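PDB 2W8D: processed glycerol phosphate lipoteichoic acid synthase 2 from Bacillus subtilis, which belongs to the sulfatase family of the alkaline phosphatase clan, an alpha/beta fold with a large mixed central sheet and a bound magnesium ion. Local coordinates for residues Val34-Leu39 with Pro188-Phe193; Met90-Leu95 with Ser114-Leu119; Tyr124-Phe129 with Glu146-Phe151; Gly131-Phe136 with Phe151-Tyr156. One frame throughout, in Å; residues are numbered along the deposited sequence.

Contact 1: Val34-Leu39 with Pro188-Phe193; sequences VIYVSL and PFYTKF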
# COMPACT_ATOMS: atom_id res chain seq x y z
N VAL A 34 -0.41 13.94 5.90
CA VAL A 34 -0.17 12.57 5.57
C VAL A 34 0.59 12.60 4.25
O VAL A 34 0.22 13.34 3.33
CB VAL A 34 -1.51 11.76 5.38
CG1 VAL A 34 -1.24 10.29 4.91
CG2 VAL A 34 -2.38 11.82 6.64
N ILE A 35 1.65 11.79 4.17
CA ILE A 35 2.42 11.61 2.95
C ILE A 35 2.50 10.09 2.70
O ILE A 35 3.16 9.36 3.44
CB ILE A 35 3.85 12.22 3.10
CG1 ILE A 35 3.81 13.75 3.29
CG2 ILE A 35 4.74 11.84 1.92
CD1 ILE A 35 5.15 14.39 3.72
N TYR A 36 1.82 9.59 1.67
CA TYR A 36 1.94 8.19 1.34
C TYR A 36 3.04 8.08 0.30
O TYR A 36 3.14 8.94 -0.59
CB TYR A 36 0.63 7.64 0.74
CG TYR A 36 -0.37 7.09 1.70
CD1 TYR A 36 -1.31 7.91 2.30
CD2 TYR A 36 -0.44 5.72 1.94
CE1 TYR A 36 -2.30 7.39 3.15
CE2 TYR A 36 -1.42 5.18 2.80
CZ TYR A 36 -2.34 6.04 3.40
OH TYR A 36 -3.28 5.52 4.24
N VAL A 37 3.81 7.01 0.38
CA VAL A 37 4.76 6.63 -0.67
C VAL A 37 4.57 5.18 -1.08
O VAL A 37 4.70 4.28 -0.26
CB VAL A 37 6.24 6.77 -0.24
CG1 VAL A 37 7.14 6.45 -1.42
CG2 VAL A 37 6.50 8.20 0.32
N SER A 38 4.24 4.96 -2.35
CA SER A 38 4.14 3.64 -2.91
C SER A 38 5.49 3.23 -3.45
O SER A 38 5.97 3.81 -4.43
CB SER A 38 3.09 3.65 -4.03
OG SER A 38 3.18 2.49 -4.85
N LEU A 39 6.09 2.21 -2.82
CA LEU A 39 7.42 1.66 -3.15
C LEU A 39 7.28 0.55 -4.16
O LEU A 39 6.99 -0.60 -3.79
CB LEU A 39 8.05 1.10 -1.88
CG LEU A 39 8.18 2.08 -0.72
CD1 LEU A 39 8.66 1.40 0.53
CD2 LEU A 39 9.13 3.22 -1.09
N PRO A 188 -3.54 21.51 6.48
CA PRO A 188 -2.95 20.17 6.35
C PRO A 188 -3.18 19.56 4.98
O PRO A 188 -4.17 19.86 4.33
CB PRO A 188 -3.71 19.36 7.39
CG PRO A 188 -5.03 20.04 7.54
CD PRO A 188 -4.89 21.47 7.09
N PHE A 189 -2.26 18.70 4.55
CA PHE A 189 -2.41 18.05 3.25
C PHE A 189 -2.29 16.55 3.34
O PHE A 189 -1.59 16.03 4.21
CB PHE A 189 -1.43 18.63 2.22
CG PHE A 189 0.01 18.45 2.60
CD1 PHE A 189 0.60 17.19 2.62
CD2 PHE A 189 0.79 19.54 2.91
CE1 PHE A 189 1.96 17.04 2.99
CE2 PHE A 189 2.13 19.39 3.25
CZ PHE A 189 2.70 18.16 3.29
N TYR A 190 -2.95 15.86 2.41
CA TYR A 190 -2.89 14.41 2.29
C TYR A 190 -2.40 14.09 0.88
O TYR A 190 -3.07 14.47 -0.10
CB TYR A 190 -4.30 13.87 2.51
CG TYR A 190 -4.50 12.38 2.22
CD1 TYR A 190 -4.61 11.89 0.91
CD2 TYR A 190 -4.67 11.50 3.28
CE1 TYR A 190 -4.83 10.53 0.69
CE2 TYR A 190 -4.91 10.18 3.08
CZ TYR A 190 -4.97 9.69 1.81
OH TYR A 190 -5.21 8.36 1.71
N THR A 191 -1.27 13.41 0.76
CA THR A 191 -0.54 13.31 -0.51
C THR A 191 -0.04 11.91 -0.78
O THR A 191 0.25 11.16 0.16
CB THR A 191 0.69 14.24 -0.56
OG1 THR A 191 1.49 14.04 0.61
CG2 THR A 191 0.25 15.66 -0.61
N LYS A 192 0.06 11.57 -2.07
CA LYS A 192 0.50 10.26 -2.52
C LYS A 192 1.64 10.41 -3.50
O LYS A 192 1.49 11.10 -4.51
CB LYS A 192 -0.63 9.49 -3.23
CG LYS A 192 -1.80 9.04 -2.33
CD LYS A 192 -3.17 9.18 -3.08
CE LYS A 192 -3.16 8.47 -4.41
NZ LYS A 192 -2.76 7.03 -4.22
N PHE A 193 2.76 9.74 -3.20
CA PHE A 193 3.89 9.68 -4.12
C PHE A 193 4.03 8.28 -4.74
O PHE A 193 4.31 7.30 -4.03
CB PHE A 193 5.17 10.07 -3.39
CG PHE A 193 5.25 11.55 -3.07
CD1 PHE A 193 6.02 12.39 -3.85
CD2 PHE A 193 4.55 12.08 -1.99
CE1 PHE A 193 6.09 13.75 -3.55
CE2 PHE A 193 4.63 13.40 -1.69
CZ PHE A 193 5.40 14.27 -2.46
O HOH W 1 -5.45 6.42 3.48

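Contact 2: Met90-Leu95 with Ser114-Leu119; sequences MMENSL and SVPAIL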
# COMPACT_ATOMS: atom_id res chain seq x y z
N MSE A 90 -7.12 0.33 -2.40
CA MSE A 90 -7.24 -0.14 -1.03
C MSE A 90 -6.79 0.88 0.02
O MSE A 90 -7.44 0.97 1.07
CB MSE A 90 -6.52 -1.48 -0.88
CG MSE A 90 -7.31 -2.58 -1.56
SE MSE A 90 -6.50 -4.35 -1.33
CE MSE A 90 -5.20 -4.25 -2.75
N MSE A 91 -5.72 1.65 -0.27
CA MSE A 91 -5.25 2.71 0.63
C MSE A 91 -6.33 3.74 0.81
O MSE A 91 -6.53 4.21 1.90
CB MSE A 91 -3.99 3.44 0.12
CG MSE A 91 -2.77 2.58 -0.10
SE MSE A 91 -2.18 1.65 1.52
CE MSE A 91 -1.96 -0.15 0.79
N GLU A 92 -7.00 4.11 -0.28
CA GLU A 92 -8.03 5.17 -0.21
C GLU A 92 -9.40 4.67 0.22
O GLU A 92 -10.20 5.46 0.65
CB GLU A 92 -8.19 5.95 -1.54
CG GLU A 92 -6.95 6.59 -2.20
CD GLU A 92 -5.83 6.98 -1.26
OE1 GLU A 92 -6.08 7.43 -0.13
OE2 GLU A 92 -4.66 6.85 -1.65
N ASN A 93 -9.69 3.37 0.10
CA ASN A 93 -11.08 2.93 0.31
C ASN A 93 -11.33 1.85 1.34
O ASN A 93 -12.45 1.72 1.81
CB ASN A 93 -11.72 2.52 -1.01
CG ASN A 93 -11.81 3.66 -1.95
OD1 ASN A 93 -12.67 4.51 -1.79
ND2 ASN A 93 -10.91 3.71 -2.96
N SER A 94 -10.29 1.09 1.68
CA SER A 94 -10.42 -0.09 2.54
C SER A 94 -11.48 -1.03 1.97
O SER A 94 -12.35 -1.55 2.67
CB SER A 94 -10.68 0.30 4.00
OG SER A 94 -10.46 -0.80 4.85
N LEU A 95 -11.42 -1.18 0.66
CA LEU A 95 -12.25 -2.10 -0.09
C LEU A 95 -11.38 -2.85 -1.08
O LEU A 95 -10.46 -2.30 -1.67
CB LEU A 95 -13.36 -1.37 -0.83
CG LEU A 95 -14.47 -0.67 -0.06
CD1 LEU A 95 -15.35 0.11 -1.06
CD2 LEU A 95 -15.26 -1.70 0.76
N SER A 114 -13.89 7.95 0.06
CA SER A 114 -12.46 7.81 0.34
C SER A 114 -11.93 8.62 1.53
O SER A 114 -12.55 9.61 1.95
CB SER A 114 -11.67 8.25 -0.88
OG SER A 114 -12.10 7.52 -2.02
N VAL A 115 -10.76 8.22 2.00
CA VAL A 115 -9.98 8.96 2.97
C VAL A 115 -9.72 10.42 2.56
O VAL A 115 -10.08 11.33 3.29
CB VAL A 115 -8.67 8.23 3.28
CG1 VAL A 115 -7.92 8.93 4.38
CG2 VAL A 115 -8.99 6.78 3.70
N PRO A 116 -9.15 10.66 1.37
CA PRO A 116 -9.02 12.09 1.06
C PRO A 116 -10.34 12.85 1.13
O PRO A 116 -10.33 14.03 1.47
CB PRO A 116 -8.48 12.13 -0.38
CG PRO A 116 -8.42 10.66 -0.85
CD PRO A 116 -8.54 9.79 0.34
N ALA A 117 -11.45 12.19 0.86
CA ALA A 117 -12.77 12.85 0.92
C ALA A 117 -13.27 13.00 2.36
O ALA A 117 -13.83 14.05 2.73
CB ALA A 117 -13.78 12.14 0.05
N ILE A 118 -13.05 11.97 3.18
CA ILE A 118 -13.36 12.02 4.60
C ILE A 118 -12.64 13.22 5.25
O ILE A 118 -13.25 14.05 5.94
CB ILE A 118 -12.97 10.70 5.34
CG1 ILE A 118 -13.83 9.56 4.83
CG2 ILE A 118 -13.11 10.87 6.88
CD1 ILE A 118 -13.50 8.19 5.34
N LEU A 119 -11.35 13.32 4.96
CA LEU A 119 -10.51 14.35 5.50
C LEU A 119 -10.83 15.79 5.08
O LEU A 119 -10.28 16.72 5.66
CB LEU A 119 -9.05 13.98 5.23
CG LEU A 119 -8.63 12.79 6.09
CD1 LEU A 119 -7.19 12.37 5.87
CD2 LEU A 119 -8.89 13.15 7.57

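Contact 3: Tyr124-Phe129 with Glu146-Phe151; sequences YTSATF and EGIDKF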
# COMPACT_ATOMS: atom_id res chain seq x y z
N TYR A 124 -8.32 19.08 4.80
CA TYR A 124 -7.15 18.53 4.09
C TYR A 124 -7.23 18.82 2.60
O TYR A 124 -8.24 18.58 1.94
CB TYR A 124 -6.96 17.01 4.35
CG TYR A 124 -6.35 16.68 5.73
CD1 TYR A 124 -5.06 16.13 5.84
CD2 TYR A 124 -7.07 16.89 6.91
CE1 TYR A 124 -4.54 15.82 7.10
CE2 TYR A 124 -6.54 16.60 8.16
CZ TYR A 124 -5.28 16.08 8.26
OH TYR A 124 -4.78 15.78 9.51
N THR A 125 -6.14 19.35 2.05
CA THR A 125 -6.02 19.39 0.62
C THR A 125 -5.35 18.08 0.21
O THR A 125 -4.43 17.62 0.87
CB THR A 125 -5.22 20.63 0.17
OG1 THR A 125 -5.90 21.84 0.60
CG2 THR A 125 -5.10 20.65 -1.33
N SER A 126 -5.82 17.43 -0.84
CA SER A 126 -5.22 16.18 -1.28
C SER A 126 -4.60 16.31 -2.68
O SER A 126 -5.16 17.01 -3.55
CB SER A 126 -6.21 14.99 -1.20
OG SER A 126 -7.47 15.27 -1.80
N ALA A 127 -3.44 15.67 -2.87
CA ALA A 127 -2.74 15.66 -4.16
C ALA A 127 -1.98 14.34 -4.40
O ALA A 127 -1.40 13.79 -3.46
CB ALA A 127 -1.77 16.84 -4.26
N THR A 128 -1.95 13.86 -5.65
CA THR A 128 -1.07 12.76 -6.01
C THR A 128 0.11 13.28 -6.80
O THR A 128 -0.07 14.21 -7.59
CB THR A 128 -1.82 11.74 -6.87
OG1 THR A 128 -2.91 11.20 -6.10
CG2 THR A 128 -0.88 10.62 -7.33
N PHE A 129 1.30 12.70 -6.59
CA PHE A 129 2.48 12.99 -7.40
C PHE A 129 2.88 11.75 -8.15
O PHE A 129 2.92 10.66 -7.58
CB PHE A 129 3.63 13.45 -6.51
CG PHE A 129 3.33 14.70 -5.75
CD1 PHE A 129 3.80 15.93 -6.20
CD2 PHE A 129 2.53 14.66 -4.61
CE1 PHE A 129 3.50 17.09 -5.52
CE2 PHE A 129 2.23 15.83 -3.91
CZ PHE A 129 2.71 17.04 -4.37
N GLU A 146 -12.55 9.83 -6.08
CA GLU A 146 -11.99 9.68 -4.72
C GLU A 146 -11.84 11.02 -3.98
O GLU A 146 -11.48 11.05 -2.80
CB GLU A 146 -10.65 8.91 -4.74
CG GLU A 146 -10.81 7.43 -5.12
CD GLU A 146 -9.48 6.63 -5.14
OE1 GLU A 146 -8.38 7.22 -5.37
OE2 GLU A 146 -9.57 5.39 -4.92
N GLY A 147 -12.16 12.10 -4.68
CA GLY A 147 -12.00 13.45 -4.19
C GLY A 147 -10.60 14.01 -4.14
O GLY A 147 -10.35 14.96 -3.40
N ILE A 148 -9.66 13.46 -4.90
CA ILE A 148 -8.31 13.99 -4.82
C ILE A 148 -8.35 15.38 -5.49
O ILE A 148 -8.78 15.48 -6.65
CB ILE A 148 -7.24 13.10 -5.47
CG1 ILE A 148 -7.20 11.65 -4.94
CG2 ILE A 148 -5.85 13.74 -5.32
CD1 ILE A 148 -7.34 11.46 -3.50
N ASP A 149 -7.91 16.43 -4.77
CA ASP A 149 -8.02 17.82 -5.29
C ASP A 149 -7.04 18.07 -6.41
O ASP A 149 -7.34 18.82 -7.32
CB ASP A 149 -7.75 18.92 -4.22
CG ASP A 149 -8.71 18.87 -3.07
OD1 ASP A 149 -9.89 19.13 -3.32
OD2 ASP A 149 -8.31 18.53 -1.93
N LYS A 150 -5.85 17.47 -6.33
CA LYS A 150 -4.80 17.80 -7.29
C LYS A 150 -4.02 16.59 -7.80
O LYS A 150 -3.69 15.67 -7.05
CB LYS A 150 -3.84 18.84 -6.70
CG LYS A 150 -4.42 20.22 -6.39
CD LYS A 150 -3.45 20.93 -5.46
CE LYS A 150 -3.97 22.25 -4.91
NZ LYS A 150 -4.13 23.25 -6.01
N PHE A 151 -3.69 16.60 -9.09
CA PHE A 151 -2.92 15.53 -9.66
C PHE A 151 -1.66 16.08 -10.33
O PHE A 151 -1.72 16.57 -11.43
CB PHE A 151 -3.80 14.71 -10.64
CG PHE A 151 -3.19 13.39 -11.06
CD1 PHE A 151 -1.88 13.05 -10.72
CD2 PHE A 151 -3.93 12.49 -11.83
CE1 PHE A 151 -1.31 11.83 -11.10
CE2 PHE A 151 -3.36 11.25 -12.24
CZ PHE A 151 -2.05 10.93 -11.87

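Contact 4: Gly131-Phe136 with Phe151-Tyr156; sequences GNTQTF and FFDSAY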
# COMPACT_ATOMS: atom_id res chain seq x y z
N GLY A 131 5.34 10.56 -11.86
CA GLY A 131 6.12 11.01 -13.01
C GLY A 131 5.72 10.37 -14.31
O GLY A 131 6.58 9.98 -15.08
N ASN A 132 4.42 10.24 -14.56
CA ASN A 132 3.91 9.61 -15.78
C ASN A 132 2.57 10.26 -16.11
O ASN A 132 2.01 10.94 -15.26
CB ASN A 132 3.76 8.09 -15.60
CG ASN A 132 3.47 7.34 -16.94
OD1 ASN A 132 3.55 7.91 -18.02
ND2 ASN A 132 3.14 6.06 -16.84
N THR A 133 2.06 10.07 -17.32
CA THR A 133 0.81 10.71 -17.68
C THR A 133 -0.34 10.26 -16.76
O THR A 133 -0.36 9.14 -16.27
CB THR A 133 0.48 10.57 -19.19
OG1 THR A 133 -0.76 11.22 -19.45
CG2 THR A 133 0.37 9.11 -19.62
N GLN A 134 -1.24 11.19 -16.50
CA GLN A 134 -2.43 10.98 -15.68
C GLN A 134 -3.42 9.95 -16.22
O GLN A 134 -4.25 9.45 -15.47
CB GLN A 134 -3.17 12.33 -15.48
CG GLN A 134 -3.71 12.97 -16.77
CD GLN A 134 -4.35 14.31 -16.52
OE1 GLN A 134 -3.67 15.34 -16.49
NE2 GLN A 134 -5.65 14.32 -16.37
N THR A 135 -3.35 9.62 -17.51
CA THR A 135 -4.28 8.63 -18.07
C THR A 135 -3.88 7.21 -17.71
O THR A 135 -4.71 6.31 -17.80
CB THR A 135 -4.38 8.71 -19.56
OG1 THR A 135 -3.08 8.47 -20.12
CG2 THR A 135 -4.90 10.09 -20.00
N PHE A 136 -2.62 7.01 -17.28
CA PHE A 136 -2.13 5.67 -16.97
C PHE A 136 -2.98 5.09 -15.84
O PHE A 136 -3.29 5.79 -14.89
CB PHE A 136 -0.62 5.63 -16.64
CG PHE A 136 0.04 4.29 -16.93
CD1 PHE A 136 0.63 4.04 -18.19
CD2 PHE A 136 0.06 3.27 -15.96
CE1 PHE A 136 1.22 2.79 -18.47
CE2 PHE A 136 0.66 2.00 -16.22
CZ PHE A 136 1.24 1.76 -17.48
N PHE A 151 -3.69 16.60 -9.09
CA PHE A 151 -2.92 15.53 -9.66
C PHE A 151 -1.66 16.08 -10.33
O PHE A 151 -1.72 16.57 -11.43
CB PHE A 151 -3.80 14.71 -10.64
CG PHE A 151 -3.19 13.39 -11.06
CD1 PHE A 151 -1.88 13.05 -10.72
CD2 PHE A 151 -3.93 12.49 -11.83
CE1 PHE A 151 -1.31 11.83 -11.10
CE2 PHE A 151 -3.36 11.25 -12.24
CZ PHE A 151 -2.05 10.93 -11.87
N PHE A 152 -0.51 15.99 -9.66
CA PHE A 152 0.76 16.42 -10.26
C PHE A 152 1.35 15.30 -11.10
O PHE A 152 2.20 14.56 -10.63
CB PHE A 152 1.76 16.88 -9.20
CG PHE A 152 1.34 18.14 -8.48
CD1 PHE A 152 1.43 19.37 -9.10
CD2 PHE A 152 0.83 18.08 -7.19
CE1 PHE A 152 1.02 20.56 -8.45
CE2 PHE A 152 0.41 19.24 -6.53
CZ PHE A 152 0.49 20.49 -7.17
N ASP A 153 0.91 15.18 -12.35
CA ASP A 153 1.45 14.14 -13.21
C ASP A 153 2.71 14.61 -13.96
O ASP A 153 3.31 15.65 -13.61
CB ASP A 153 0.38 13.59 -14.17
CG ASP A 153 0.01 14.59 -15.26
OD1 ASP A 153 0.51 15.75 -15.22
OD2 ASP A 153 -0.77 14.21 -16.15
N SER A 154 3.11 13.84 -14.98
CA SER A 154 4.31 14.09 -15.77
C SER A 154 4.36 15.46 -16.43
O SER A 154 5.44 15.93 -16.78
CB SER A 154 4.58 12.97 -16.79
OG SER A 154 3.63 12.95 -17.85
N ALA A 155 3.23 16.13 -16.59
CA ALA A 155 3.25 17.49 -17.16
C ALA A 155 4.03 18.47 -16.26
O ALA A 155 4.48 19.50 -16.73
CB ALA A 155 1.82 18.00 -17.44
N TYR A 156 4.18 18.14 -14.98
CA TYR A 156 4.82 19.05 -14.04
C TYR A 156 6.30 18.75 -13.79
O TYR A 156 6.93 19.44 -12.99
CB TYR A 156 4.09 19.05 -12.71
CG TYR A 156 2.73 19.69 -12.74
CD1 TYR A 156 2.56 21.03 -12.36
CD2 TYR A 156 1.60 18.95 -13.11
CE1 TYR A 156 1.29 21.63 -12.38
CE2 TYR A 156 0.34 19.54 -13.14
CZ TYR A 156 0.19 20.85 -12.76
OH TYR A 156 -1.09 21.39 -12.81

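Contact 1: Val34-Leu39 with Pro188-Phe193
The Phe189 ring turns its edge to Ile35, whose CG1 lies in the ring plane 3.8 Å from CE1, while the Phe193 ring has Tyr36 O at its edge, also in plane. CG2 of Ile35 reaches Phe193 obliquely. Tyr36 and Tyr190 meet at a slant, planes 54° apart, with CE1 of Tyr36 3.8 Å from CZ of Tyr190. A water in the plane of the Tyr190 ring joins their hydroxyls, 2.5 Å from Tyr36 OH and 2.6 Å from Tyr190 OH. Val34 lies alongside Tyr190, CB against CD2.

Between these groups the backbones pair in parallel register. Tyr36 N donates to Thr191 O over 2.7 Å. Val34 O is gripped twice by Thr191: the amide N comes from above the carbonyl plane, whereas OG1, at 3.1 Å, sits in that plane on a lone pair. Placing OG1 between backbone N and carbonyl carbon (chi1 51°) gives it this second bond. On the face of Tyr36 and Tyr190, Lys192 sends its NZ to salt bridges with Glu88 and Glu92. Helices 171-183 and 219-244 pack over the other face, that of Ile35 and Phe193. Such neighbouring parallel strands form the core of the alkaline phosphatase-type alpha/beta fold, and here the Ser38 side chain lies about 6 Å from the magnesium ion.

Contact 2: Met90-Leu95 with Ser114-Leu119
Glu92 O, in the last turn of helix 86-93, accepts the backbone N of Val115 in the first turn of helix 115-118, at 3.1 Å, in the carbonyl plane and close to straight (162°). CA of Ser114 adds a C-H...O contact to the same oxygen at 3.3 Å. The first helix stops just beyond, where Ser94 turns to positive phi.

A second hydrogen bond runs beside the first. Ser114 OG donates to Asn93 OD1 over 3.1 Å, approaching from above the plane of the amide group. Although Ser114 holds the N-cap position, its hydroxyl makes no capping bond and is spent across the contact instead. The same amide is held from its other end as well, since Asn93 ND2 bonds to Phe89 O, one turn back in its own helix, and to Glu146 OE2; together these fix how the group is rotated.

Glu92 also reaches across with its side chain. With the chain bent at chi2 (-27°), OE1 meets Pro116 CD at 3.4 Å, the two side chains crossing at about a right angle, while OE2 is taken up by Lys192. CG2 of Val115, at 3.5 Å from Glu92 O, flanks the backbone bond and also faces Met91 O. All six touching residues are buried. The C-terminal end of helix 86-93 thus meets the start of helix 115-118, a carbonyl of one satisfied by an amide of the other, beside strand 189-194 of the central sheet, where Val115 and Pro116 touch Tyr190.

Contact 3: Tyr124-Phe129 with Glu146-Phe151
Two hydrogen bonds between Ser126 and Asp149 exchange side chain for backbone. Ser126 N donates to OD2 of Asp149 over 2.9 Å, nearly straight at 167° and on the lone pair turned away from the other carboxylate oxygen. In return Asp149 N donates to Ser126 OG at 3.2 Å. The serine hydroxyl gets there because chi1 of 50° sets it between its own backbone N and carbonyl carbon. The other carboxylate oxygen, OD1 of Asp149, is held by a salt bridge to Lys120.

Regular parallel pairing takes over from this point. Lys150 N donates to Ser126 O, and Thr128 N to Lys150 O, each over 2.9 Å. Between them Ala127 CA comes to 3.0 Å from Lys150 O in a C-H...O contact.

Apolar contacts form on both faces. Ala127 CB touches Lys150 CB at 3.8 Å, and further along that lysine CE nears CG2 of Thr125. On the opposite face Thr128 runs side by side with Phe151, CG2 at 4.0 Å from CE1, and CG2 of Ile148 lies 3.8 Å from Ala127 CA. Thr128 OG1 is buried here without a hydrogen-bonding partner in the model.

Strand 125-130, helix 139-145 and strand 150-152 make a beta-alpha-beta unit. The helix closes in a Schellman motif at Gly147, and its Tyr143 meets the Phe151 ring edge-to-face. Across strand 125-130 from this pairing, strand 189-194 continues the central sheet.

Contact 4: Gly131-Phe136 with Phe151-Tyr156
CB of Gln134 touches both Phe151 and Asp153. It approaches the Phe151 ring obliquely, 3.4 Å from CE2, and lies only 3.1 Å from OD2 of Asp153. That carboxylate oxygen also accepts the backbone N of Gln134 at 3.1 Å, through the lone pair turned away from OD1. Asp153 is itself tucked against the same phenylalanine, CB above one face and offset toward the rim. With chi1 at 71° its carboxylate stands between backbone N and carbonyl carbon, and OD1 is thereby brought to Ala155 N, which meets it from above the carboxylate plane in an Asx turn. One aspartate thus ties two turns together, its own and the type I beta turn that runs from Thr133 to Phe136 in the loop between strand 125-130 and helix 139-145, the connection of a beta-alpha-beta unit. Ser154 CB rests on the backbone of Asn132, 3.4 Å from its carbonyl carbon. Ser154 N donates to Asn132 O over 3.1 Å from well above the carbonyl plane (63° out of it). Asn132 leaves its backbone away from segment 151-156, and its OD1 accepts Thr133 N within its own loop.

Contacts 1 and 3 belong to one sheet, their centres 10 Å apart: Tyr190 N lies 2.8 Å from Thr125 O, so strand 189-194 pairs with strand 125-130 as well as strand 33-39. Contact 2 packs beside both. Leu119 CD1 meets Tyr190 CD2 at 3.7 Å, and Leu119 O lies 3.2 Å from Tyr124 N. Contact 4 extends contact 3 along strand 150-152, shares Phe151 with it and does not touch contacts 1 or 2. The magnesium ion, bound by Glu40, phosphorylated Thr84, Asp258 and His259, lies nearest contact 1; the side chains of Met91 and Asn132 each stay about 11 Å from it, and that of Thr128 about 13 Å.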